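Local coordinates for VP4 protein (Tellina virus 1, PDB 3P06) that cleaves the viral polyprotein as a serine protease, probably releasing its final products, and is captured here as an intramolecular acyl-enzyme, at residues V8-P13 and L121-A126; G24-A29 and L79-A84; T49-T54 and P71-I76. All blocks are in the same frame, centred on the assembly; numbering follows the deposited sequence.

Contact 1: V8-P13 and L121-A126. With SO4 (sulfate ion), chain B.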
ATOM      1  N   VAL A   8      -3.090  11.572  -2.677  1.00 21.17           N
ATOM      2  CA  VAL A   8      -1.838  11.513  -1.963  1.00 21.59           C
ATOM      3  C   VAL A   8      -1.941  10.288  -1.040  1.00 20.14           C
ATOM      4  O   VAL A   8      -3.005  10.027  -0.488  1.00 19.22           O
ATOM      5  CB  VAL A   8      -1.610  12.861  -1.221  1.00 23.45           C
ATOM      6  CG1 VAL A   8      -0.549  12.752  -0.127  1.00 24.72           C
ATOM      7  CG2 VAL A   8      -1.203  13.953  -2.268  1.00 27.51           C
ATOM      8  N   GLY A   9      -0.861   9.535  -0.924  1.00 19.51           N
ATOM      9  CA  GLY A   9      -0.840   8.393  -0.037  1.00 19.44           C
ATOM     10  C   GLY A   9       0.504   7.712  -0.095  1.00 19.50           C
ATOM     11  O   GLY A   9       1.512   8.350  -0.430  1.00 20.32           O
ATOM     12  N   VAL A  10       0.541   6.412   0.226  1.00 17.62           N
ATOM     13  CA  VAL A  10       1.814   5.716   0.255  1.00 15.86           C
ATOM     14  C   VAL A  10       1.683   4.376  -0.503  1.00 15.41           C
ATOM     15  O   VAL A  10       0.728   3.594  -0.253  1.00 13.25           O
ATOM     16  CB  VAL A  10       2.317   5.503   1.743  1.00 18.39           C
ATOM     17  CG1 VAL A  10       3.562   4.591   1.778  1.00 15.78           C
ATOM     18  CG2 VAL A  10       2.627   6.877   2.408  1.00 18.35           C
ATOM     19  N   LEU A  11       2.615   4.160  -1.435  1.00 14.23           N
ATOM     20  CA  LEU A  11       2.580   3.012  -2.296  1.00 15.81           C
ATOM     21  C   LEU A  11       2.988   1.729  -1.524  1.00 15.82           C
ATOM     22  O   LEU A  11       3.834   1.765  -0.661  1.00 15.49           O
ATOM     23  CB  LEU A  11       3.592   3.202  -3.428  1.00 15.11           C
ATOM     24  CG  LEU A  11       3.018   4.131  -4.525  1.00 18.70           C
ATOM     25  CD1 LEU A  11       4.143   4.468  -5.450  1.00 18.54           C
ATOM     26  CD2 LEU A  11       1.889   3.444  -5.253  1.00 13.86           C
ATOM     27  N   LEU A  12       2.412   0.606  -1.890  1.00 15.22           N
ATOM     28  CA  LEU A  12       2.815  -0.667  -1.285  1.00 14.82           C
ATOM     29  C   LEU A  12       2.826  -1.736  -2.391  1.00 15.05           C
ATOM     30  O   LEU A  12       1.925  -1.796  -3.220  1.00 15.78           O
ATOM     31  CB  LEU A  12       1.867  -1.080  -0.110  1.00 13.01           C
ATOM     32  CG  LEU A  12       0.405  -1.295  -0.520  1.00 14.58           C
ATOM     33  CD1 LEU A  12       0.050  -2.771  -0.317  1.00 12.74           C
ATOM     34  CD2 LEU A  12      -0.611  -0.412   0.310  1.00 12.55           C
ATOM     35  N   PRO A  13       3.839  -2.592  -2.380  1.00 17.08           N
ATOM     36  CA  PRO A  13       3.917  -3.674  -3.369  1.00 17.94           C
ATOM     37  C   PRO A  13       2.997  -4.854  -3.031  1.00 16.43           C
ATOM     38  O   PRO A  13       2.761  -5.134  -1.861  1.00 16.31           O
ATOM     39  CB  PRO A  13       5.415  -4.093  -3.316  1.00 19.00           C
ATOM     40  CG  PRO A  13       5.793  -3.883  -1.901  1.00 20.63           C
ATOM     41  CD  PRO A  13       5.009  -2.592  -1.470  1.00 17.40           C
ATOM     42  N   LEU A 121       8.746   6.204  -2.655  1.00 18.34           N
ATOM     43  CA  LEU A 121       9.235   5.130  -1.858  1.00 19.40           C
ATOM     44  C   LEU A 121       8.062   4.205  -1.623  1.00 20.44           C
ATOM     45  O   LEU A 121       6.960   4.666  -1.307  1.00 24.05           O
ATOM     46  CB  LEU A 121       9.710   5.673  -0.511  1.00 20.60           C
ATOM     47  CG  LEU A 121      10.361   4.663   0.448  1.00 21.84           C
ATOM     48  CD1 LEU A 121      11.726   4.295  -0.009  1.00 21.44           C
ATOM     49  CD2 LEU A 121      10.431   5.162   1.895  1.00 21.82           C
HETATM   50  N   MSE A 122       8.264   2.912  -1.748  1.00 17.99           N
HETATM   51  CA  MSE A 122       7.167   1.984  -1.495  1.00 16.00           C
HETATM   52  C   MSE A 122       7.385   1.447  -0.097  1.00 16.43           C
HETATM   53  O   MSE A 122       8.541   1.398   0.395  1.00 16.20           O
HETATM   54  CB  MSE A 122       7.207   0.825  -2.491  1.00 14.66           C
HETATM   55  CG  MSE A 122       7.011   1.316  -3.942  1.00 16.09           C
HETATM   56 SE   MSE A 122       6.853  -0.315  -5.080  1.00 24.15          SE
HETATM   57  CE  MSE A 122       4.926  -0.453  -4.842  1.00 12.02           C
ATOM     58  N   VAL A 123       6.307   1.021   0.542  1.00 15.68           N
ATOM     59  CA  VAL A 123       6.468   0.543   1.909  1.00 17.58           C
ATOM     60  C   VAL A 123       5.755  -0.802   2.107  1.00 16.28           C
ATOM     61  O   VAL A 123       4.647  -0.962   1.644  1.00 16.35           O
ATOM     62  CB  VAL A 123       5.923   1.637   2.880  1.00 19.53           C
ATOM     63  CG1 VAL A 123       5.836   1.101   4.316  1.00 20.98           C
ATOM     64  CG2 VAL A 123       6.817   2.955   2.800  1.00 20.07           C
ATOM     65  N   THR A 124       6.360  -1.773   2.771  1.00 16.78           N
ATOM     66  CA  THR A 124       5.640  -3.042   3.024  1.00 17.45           C
ATOM     67  C   THR A 124       5.809  -3.440   4.491  1.00 18.24           C
ATOM     68  O   THR A 124       6.911  -3.294   5.059  1.00 17.49           O
ATOM     69  CB  THR A 124       6.128  -4.239   2.049  1.00 17.76           C
ATOM     70  OG1 THR A 124       5.258  -5.389   2.154  1.00 22.98           O
ATOM     71  CG2 THR A 124       7.511  -4.715   2.400  1.00 18.34           C
ATOM     72  N   GLY A 125       4.759  -4.036   5.063  1.00 19.22           N
ATOM     73  CA  GLY A 125       4.860  -4.710   6.343  1.00 18.71           C
ATOM     74  C   GLY A 125       3.565  -4.603   7.137  1.00 21.08           C
ATOM     75  O   GLY A 125       2.771  -3.694   6.917  1.00 20.13           O
ATOM     76  N   ALA A 126       3.370  -5.537   8.059  1.00 21.22           N
ATOM     77  CA  ALA A 126       2.237  -5.568   8.935  1.00 23.92           C
ATOM     78  C   ALA A 126       2.638  -4.754  10.165  1.00 25.00           C
ATOM     79  O   ALA A 126       3.825  -4.561  10.417  1.00 25.27           O
ATOM     80  CB  ALA A 126       1.916  -7.019   9.320  1.00 24.19           C
TER
HETATM   81  S   SO4 B 100       6.006  -8.502   3.810  1.00 31.49           S
HETATM   82  O1  SO4 B 100       5.861  -7.297   4.587  1.00 34.57           O
HETATM   83  O2  SO4 B 100       7.145  -8.313   2.911  1.00 31.23           O
HETATM   84  O3  SO4 B 100       6.269  -9.578   4.742  1.00 35.42           O
HETATM   85  O4  SO4 B 100       4.848  -8.919   3.060  1.00 28.60           O
HETATM   86  O   HOH W   1       4.770   5.965  -1.631  1.00 10.54           O
HETATM   87  O   HOH W   2       3.147  -5.084   0.649  1.00 17.41           O
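Leu11 and Val123 supply the one direct hydrogen bond between these two runs, which bring strand 9-18 of the mixed sheet against strand 122-123, the edge of a small parallel sheet: Val123 N to Leu11 O at 2.8 Å, with an N-H...O angle of 157°. The closest packing lies around it. Val123 O rests against Leu12 CB at 3.3 Å. On one flank the selenomethionine Met122 turns at chi3 (88°), which lays its CE methyl over the face of the Leu12-Pro13 peptide, 3.4 Å from Pro13 N. On another, Val10 CG1 meets Val123 CG2 at 3.8 Å. Beside the Met122 CE methyl, the Pro13 ring crosses Thr124 at about a right angle, CG to CB.

At both ends the fit is looser and wet. Leu11 N and Leu121 O do not meet; a water accepts from the former at 2.8 Å and donates to the latter at 2.6 Å. A second water lies between Pro13 O and Thr124 OG1, though its proton arrangement is doubtful. That hydroxyl, held anti to its own amide nitrogen (chi1 -170°), is hydrogen-bonded to Lys141 NZ and lies 3.2 Å from O1 of a sulfate, probably from the crystallisation liquor, that is hydrogen-bonded to Lys141 NZ and to the backbone N of Leu136 and Leu137.

Lys141 and Ser102 are the predicted catalytic residues, and the Thr124 side chain lies close to both. An apolar seam of Met122, Pro13 and the two valines thus runs into a hydrated polar corner that holds a sulfate in the crystal, consistent with Thr124 helping to position the lysine amine.

Contact 2: G24-A29 and L79-A84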
ATOM      1  N   GLY A  24       4.051  -9.111  -9.920  1.00 19.53           N
ATOM      2  CA  GLY A  24       4.063  -8.065  -8.931  1.00 19.33           C
ATOM      3  C   GLY A  24       3.179  -6.907  -9.391  1.00 19.67           C
ATOM      4  O   GLY A  24       2.972  -6.746 -10.580  1.00 19.79           O
ATOM      5  N   GLY A  25       2.599  -6.179  -8.433  1.00 16.46           N
ATOM      6  CA  GLY A  25       1.900  -4.940  -8.712  1.00 16.69           C
ATOM      7  C   GLY A  25       1.943  -3.991  -7.507  1.00 14.73           C
ATOM      8  O   GLY A  25       2.744  -4.172  -6.589  1.00 15.10           O
ATOM      9  N   ALA A  26       1.015  -3.026  -7.445  1.00 14.72           N
ATOM     10  CA  ALA A  26       1.064  -2.045  -6.384  1.00 12.08           C
ATOM     11  C   ALA A  26      -0.323  -1.651  -5.998  1.00 12.74           C
ATOM     12  O   ALA A  26      -1.211  -1.652  -6.827  1.00 13.88           O
ATOM     13  CB  ALA A  26       1.837  -0.822  -6.849  1.00 11.65           C
ATOM     14  N   PHE A  27      -0.495  -1.310  -4.715  1.00 12.59           N
ATOM     15  CA  PHE A  27      -1.703  -0.635  -4.277  1.00 13.85           C
ATOM     16  C   PHE A  27      -1.155   0.636  -3.681  1.00 13.68           C
ATOM     17  O   PHE A  27       0.065   0.751  -3.465  1.00 15.41           O
ATOM     18  CB  PHE A  27      -2.475  -1.431  -3.170  1.00 12.67           C
ATOM     19  CG  PHE A  27      -3.444  -2.482  -3.698  1.00 11.26           C
ATOM     20  CD1 PHE A  27      -3.030  -3.464  -4.553  1.00 13.79           C
ATOM     21  CD2 PHE A  27      -4.814  -2.434  -3.341  1.00 13.16           C
ATOM     22  CE1 PHE A  27      -3.923  -4.444  -5.069  1.00 14.21           C
ATOM     23  CE2 PHE A  27      -5.744  -3.408  -3.847  1.00 13.29           C
ATOM     24  CZ  PHE A  27      -5.302  -4.429  -4.672  1.00 15.46           C
HETATM   25  N   MSE A  28      -2.032   1.577  -3.422  1.00 13.16           N
HETATM   26  CA  MSE A  28      -1.664   2.741  -2.631  1.00 12.69           C
HETATM   27  C   MSE A  28      -2.641   2.814  -1.477  1.00 13.21           C
HETATM   28  O   MSE A  28      -3.849   2.565  -1.652  1.00 13.33           O
HETATM   29  CB  MSE A  28      -1.804   4.019  -3.491  1.00 11.78           C
HETATM   30  CG  MSE A  28      -1.415   5.206  -2.617  1.00 16.20           C
HETATM   31 SE   MSE A  28      -1.440   6.980  -3.504  1.00 25.60          SE
HETATM   32  CE  MSE A  28       0.200   6.672  -4.466  1.00 18.84           C
ATOM     33  N   ALA A  29      -2.133   3.090  -0.286  1.00 12.56           N
ATOM     34  CA  ALA A  29      -3.016   3.421   0.848  1.00 14.48           C
ATOM     35  C   ALA A  29      -3.281   4.953   0.657  1.00 16.00           C
ATOM     36  O   ALA A  29      -2.392   5.771   0.934  1.00 16.28           O
ATOM     37  CB  ALA A  29      -2.272   3.212   2.200  1.00 12.98           C
ATOM     38  N   LEU A  79      -6.174   1.118  -2.698  1.00 13.00           N
ATOM     39  CA  LEU A  79      -6.684   0.914  -4.072  1.00 14.05           C
ATOM     40  C   LEU A  79      -5.553   0.370  -4.896  1.00 12.73           C
ATOM     41  O   LEU A  79      -4.419   0.757  -4.705  1.00 13.11           O
ATOM     42  CB  LEU A  79      -7.144   2.280  -4.682  1.00 15.43           C
ATOM     43  CG  LEU A  79      -8.450   2.867  -4.132  1.00 21.10           C
ATOM     44  CD1 LEU A  79      -8.673   4.284  -4.706  1.00 25.69           C
ATOM     45  CD2 LEU A  79      -9.669   1.978  -4.507  1.00 16.01           C
ATOM     46  N   PRO A  80      -5.854  -0.513  -5.826  1.00 13.01           N
ATOM     47  CA  PRO A  80      -4.827  -0.860  -6.773  1.00 13.14           C
ATOM     48  C   PRO A  80      -4.424   0.335  -7.676  1.00 15.08           C
ATOM     49  O   PRO A  80      -5.286   1.108  -8.068  1.00 15.25           O
ATOM     50  CB  PRO A  80      -5.499  -1.882  -7.672  1.00 13.65           C
ATOM     51  CG  PRO A  80      -6.972  -1.625  -7.583  1.00 14.44           C
ATOM     52  CD  PRO A  80      -7.190  -1.053  -6.162  1.00 13.08           C
ATOM     53  N   VAL A  81      -3.163   0.405  -8.109  1.00 14.12           N
ATOM     54  CA  VAL A  81      -2.748   1.494  -9.003  1.00 14.94           C
ATOM     55  C   VAL A  81      -1.875   0.917 -10.074  1.00 15.26           C
ATOM     56  O   VAL A  81      -1.074  -0.020  -9.815  1.00 15.05           O
ATOM     57  CB  VAL A  81      -2.010   2.628  -8.250  1.00 16.27           C
ATOM     58  CG1 VAL A  81      -2.898   3.193  -7.120  1.00 15.31           C
ATOM     59  CG2 VAL A  81      -0.686   2.164  -7.663  1.00 16.55           C
ATOM     60  N   VAL A  82      -2.026   1.407 -11.296  1.00 15.58           N
ATOM     61  CA  VAL A  82      -1.113   0.940 -12.344  1.00 14.90           C
ATOM     62  C   VAL A  82      -0.105   2.029 -12.676  1.00 16.08           C
ATOM     63  O   VAL A  82       0.859   1.782 -13.432  1.00 14.80           O
ATOM     64  CB  VAL A  82      -1.881   0.456 -13.638  1.00 17.42           C
ATOM     65  CG1 VAL A  82      -2.603  -0.890 -13.360  1.00 17.84           C
ATOM     66  CG2 VAL A  82      -2.907   1.514 -14.203  1.00 15.59           C
ATOM     67  N   GLN A  83      -0.366   3.251 -12.171  1.00 13.99           N
ATOM     68  CA  GLN A  83       0.535   4.394 -12.366  1.00 15.20           C
ATOM     69  C   GLN A  83       0.451   5.273 -11.177  1.00 14.26           C
ATOM     70  O   GLN A  83      -0.634   5.402 -10.611  1.00 15.34           O
ATOM     71  CB  GLN A  83       0.217   5.295 -13.593  1.00 15.43           C
ATOM     72  CG  GLN A  83       0.369   4.575 -14.888  1.00 21.20           C
ATOM     73  CD  GLN A  83       0.085   5.450 -16.105  1.00 31.12           C
ATOM     74  OE1 GLN A  83      -0.112   6.652 -16.000  1.00 26.70           O
ATOM     75  NE2 GLN A  83       0.094   4.827 -17.272  1.00 33.50           N
ATOM     76  N   ALA A  84       1.570   5.874 -10.790  1.00 13.30           N
ATOM     77  CA  ALA A  84       1.552   6.869  -9.713  1.00 15.15           C
ATOM     78  C   ALA A  84       2.519   8.006  -9.983  1.00 16.43           C
ATOM     79  O   ALA A  84       3.603   7.788 -10.598  1.00 17.45           O
ATOM     80  CB  ALA A  84       1.862   6.198  -8.329  1.00 13.88           C
TER
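Phe27 lies against Pro80 where two antiparallel strands, 21-31 and 75-81, pair within the mixed beta-sheet of this protease; the axes of 24-29 and 79-81 run at 132° to each other. The example illustrates how a proline can sit inside a sheet. Phe27 and Pro80 form a non-hydrogen-bonded pair, so the missing N-H costs no bond to this neighbour, and their CA atoms approach to 4.0 Å.

The phenylalanine side chain can be traced outward along the proline. CB starts 3.3 Å from Leu79 O. With chi1 at -86°, CG swings to the side of the backbone N and leads the ring across to the other strand, where CD2 passes Leu79 C and comes within 3.3 Å of Pro80 N, an atom that lies over one ring face. CE2 continues to Pro80 CD at 3.6 Å, while CZ, at the tip, reaches Pro80 CB. That same CB stands over the ring centre, 4.0 Å from the centroid, a CH-pi contact.

Next along the strands, Met28 and Leu79 exchange two backbone hydrogen bonds, Met28 N to Leu79 O and Leu79 N to Met28 O. Ala26, Met28, Leu79 and Val81 share one face of the sheet, where Ile89 and Leu11 pack on Met28 and Val81. There Val81 spreads its two methyls: CG2 touches Ala26 CB, and CG1 rests 3.9 Å from Met28 CB.

Contact 3: T49-T54 and P71-I76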
ATOM      1  N   THR A  49     -10.997   1.690  13.206  1.00 25.74           N
ATOM      2  CA  THR A  49      -9.882   1.433  14.094  1.00 27.39           C
ATOM      3  C   THR A  49     -10.138   1.971  15.451  1.00 29.79           C
ATOM      4  O   THR A  49     -10.966   2.891  15.649  1.00 32.02           O
ATOM      5  CB  THR A  49      -8.592   2.082  13.648  1.00 26.02           C
ATOM      6  OG1 THR A  49      -8.744   3.485  13.841  1.00 25.16           O
ATOM      7  CG2 THR A  49      -8.273   1.781  12.134  1.00 22.12           C
ATOM      8  N   VAL A  50      -9.365   1.472  16.403  1.00 32.32           N
ATOM      9  CA  VAL A  50      -9.471   1.995  17.776  1.00 34.12           C
ATOM     10  C   VAL A  50      -9.208   3.494  17.915  1.00 34.44           C
ATOM     11  O   VAL A  50      -9.760   4.105  18.824  1.00 36.76           O
ATOM     12  CB  VAL A  50      -8.610   1.223  18.755  1.00 36.40           C
ATOM     13  CG1 VAL A  50      -9.301  -0.169  19.070  1.00 35.29           C
ATOM     14  CG2 VAL A  50      -7.094   1.158  18.243  1.00 35.50           C
ATOM     15  N   ALA A  51      -8.434   4.096  17.021  1.00 32.10           N
ATOM     16  CA  ALA A  51      -8.131   5.543  17.079  1.00 33.46           C
ATOM     17  C   ALA A  51      -9.174   6.424  16.362  1.00 33.24           C
ATOM     18  O   ALA A  51      -8.934   7.620  16.169  1.00 34.05           O
ATOM     19  CB  ALA A  51      -6.699   5.823  16.503  1.00 32.64           C
ATOM     20  N   GLY A  52     -10.332   5.860  15.993  1.00 32.19           N
ATOM     21  CA  GLY A  52     -11.358   6.635  15.265  1.00 30.45           C
ATOM     22  C   GLY A  52     -11.237   6.587  13.723  1.00 29.54           C
ATOM     23  O   GLY A  52     -12.029   7.218  13.051  1.00 29.76           O
ATOM     24  N   GLY A  53     -10.275   5.840  13.146  1.00 27.51           N
ATOM     25  CA  GLY A  53     -10.030   5.909  11.697  1.00 25.37           C
ATOM     26  C   GLY A  53     -10.952   4.928  10.936  1.00 25.24           C
ATOM     27  O   GLY A  53     -11.681   4.150  11.550  1.00 24.84           O
ATOM     28  N   THR A  54     -10.940   4.968   9.605  1.00 24.33           N
ATOM     29  CA  THR A  54     -11.765   4.047   8.794  1.00 24.85           C
ATOM     30  C   THR A  54     -10.906   3.628   7.609  1.00 22.86           C
ATOM     31  O   THR A  54     -10.334   4.523   6.932  1.00 22.23           O
ATOM     32  CB  THR A  54     -13.059   4.732   8.211  1.00 26.93           C
ATOM     33  OG1 THR A  54     -13.849   5.307   9.248  1.00 32.18           O
ATOM     34  CG2 THR A  54     -13.927   3.680   7.520  1.00 27.84           C
ATOM     35  N   PRO A  71      -3.152   2.570  14.559  1.00 31.95           N
ATOM     36  CA  PRO A  71      -3.232   3.977  15.045  1.00 33.79           C
ATOM     37  C   PRO A  71      -3.531   4.924  13.870  1.00 32.84           C
ATOM     38  O   PRO A  71      -2.769   5.828  13.598  1.00 35.79           O
ATOM     39  CB  PRO A  71      -1.828   4.236  15.649  1.00 33.34           C
ATOM     40  CG  PRO A  71      -0.936   3.234  14.937  1.00 35.61           C
ATOM     41  CD  PRO A  71      -1.765   2.121  14.314  1.00 30.99           C
ATOM     42  N   ILE A  72      -4.572   4.637  13.111  1.00 30.95           N
ATOM     43  CA  ILE A  72      -4.958   5.462  11.976  1.00 27.82           C
ATOM     44  C   ILE A  72      -6.192   6.243  12.473  1.00 28.33           C
ATOM     45  O   ILE A  72      -7.176   5.633  12.969  1.00 26.47           O
ATOM     46  CB  ILE A  72      -5.300   4.565  10.748  1.00 27.09           C
ATOM     47  CG1 ILE A  72      -4.013   3.912  10.194  1.00 25.28           C
ATOM     48  CG2 ILE A  72      -6.105   5.349   9.689  1.00 23.90           C
ATOM     49  CD1 ILE A  72      -4.265   2.871   9.166  1.00 24.59           C
ATOM     50  N   LYS A  73      -6.129   7.580  12.365  1.00 27.70           N
ATOM     51  CA  LYS A  73      -7.250   8.434  12.840  1.00 28.81           C
ATOM     52  C   LYS A  73      -8.151   8.918  11.713  1.00 27.06           C
ATOM     53  O   LYS A  73      -9.300   9.183  11.955  1.00 27.17           O
ATOM     54  CB  LYS A  73      -6.717   9.625  13.669  1.00 30.25           C
ATOM     55  CG  LYS A  73      -5.728   9.108  14.701  1.00 33.48           C
ATOM     56  CD  LYS A  73      -5.422  10.080  15.771  1.00 44.62           C
ATOM     57  CE  LYS A  73      -4.366  11.070  15.342  1.00 46.62           C
ATOM     58  NZ  LYS A  73      -4.355  12.128  16.415  1.00 47.84           N
ATOM     59  N   GLY A  74      -7.646   9.013  10.492  1.00 23.92           N
ATOM     60  CA  GLY A  74      -8.469   9.503   9.388  1.00 25.18           C
ATOM     61  C   GLY A  74      -8.991   8.360   8.490  1.00 24.18           C
ATOM     62  O   GLY A  74      -8.996   7.163   8.901  1.00 24.36           O
ATOM     63  N   ALA A  75      -9.436   8.702   7.283  1.00 22.91           N
ATOM     64  CA  ALA A  75      -9.930   7.682   6.327  1.00 21.18           C
ATOM     65  C   ALA A  75      -8.776   7.278   5.417  1.00 20.71           C
ATOM     66  O   ALA A  75      -7.990   8.154   5.005  1.00 21.30           O
ATOM     67  CB  ALA A  75     -11.128   8.224   5.529  1.00 20.98           C
ATOM     68  N   ILE A  76      -8.612   5.977   5.148  1.00 19.89           N
ATOM     69  CA  ILE A  76      -7.573   5.502   4.227  1.00 17.46           C
ATOM     70  C   ILE A  76      -8.336   4.549   3.312  1.00 18.27           C
ATOM     71  O   ILE A  76      -9.166   3.774   3.791  1.00 18.27           O
ATOM     72  CB  ILE A  76      -6.449   4.706   4.934  1.00 19.16           C
ATOM     73  CG1 ILE A  76      -5.609   5.564   5.900  1.00 18.30           C
ATOM     74  CG2 ILE A  76      -5.513   3.967   3.855  1.00 17.98           C
ATOM     75  CD1 ILE A  76      -4.600   6.532   5.211  1.00 22.89           C
TER
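Thr49 reaches across to Ile72 with its hydroxyl: OG1 donates to Ile72 O at 2.8 Å, in the plane of that carbonyl. The threonine's chi1 of 71° sets OG1 between the backbone N and the carbonyl carbon, directed at the neighbouring run, and leaves CG2 beside the Ile72 side chain. The same carbonyl oxygen of Ile72 receives a CA-H...O contact from Gly53, 3.1 Å from its CA, and the Ala51 methyl packs nearby. The glycine, having no CB, lets the two backbones come this near.

One residue further on, true strand pairing begins. Thr54 N donates to Gly74 O at 3.0 Å, its N-H standing above the carbonyl plane, and Thr54 O accepts from Ile76 N at 2.9 Å. A single residue thus bonds to the neighbours on either side of Ala75, the mark of parallel pairing, and the Thr54 and Ala75 side chains share a face. Toward solvent, Ala51 CB also touches the aliphatic root of Lys73, at CG, 3.9 Å off; the lysine then bends at chi3 and its end leads away.

What positions these groups is partly local. A type I turn from Thr49 to Gly52 is closed by Gly52 N to Thr49 O at 3.1 Å, and Thr49 N bonds to Gly53 O at 3.0 Å. On the partner side, Asp111 accepts from the backbone N of both Lys73 and Gly74, and Ile72 packs on Ala107 of the same helix, 104-111.

Between strands 45-48 and 54-58, this pattern, with Gly52 at positive phi, is that of a 3:5 beta-hairpin: a type I turn followed by a G1 beta bulge, here docked at the start of strand 75-81, which runs parallel to 54-58.

How the contacts relate
All three contacts reach the same mixed sheet, but at different depths. Contacts 1 and 2 are fully buried and share a border, because strands 9-18 and 21-31 are neighbours: Leu12 N probably bonds to Phe27 O, and Val10 O to Ala29 N. Contact 3 is partly exposed, about 21 Å from contact 2 between centres, yet both use strand 75-81, and Ala29 CB touches Ile76 CG2. Chemistry follows place. Contact 2 combines regular antiparallel bonding with apolar packing; contact 1, by the predicted active site, adds water and an anion; contact 3, away from those sites, depends chiefly on backbone and hydroxyl hydrogen bonds.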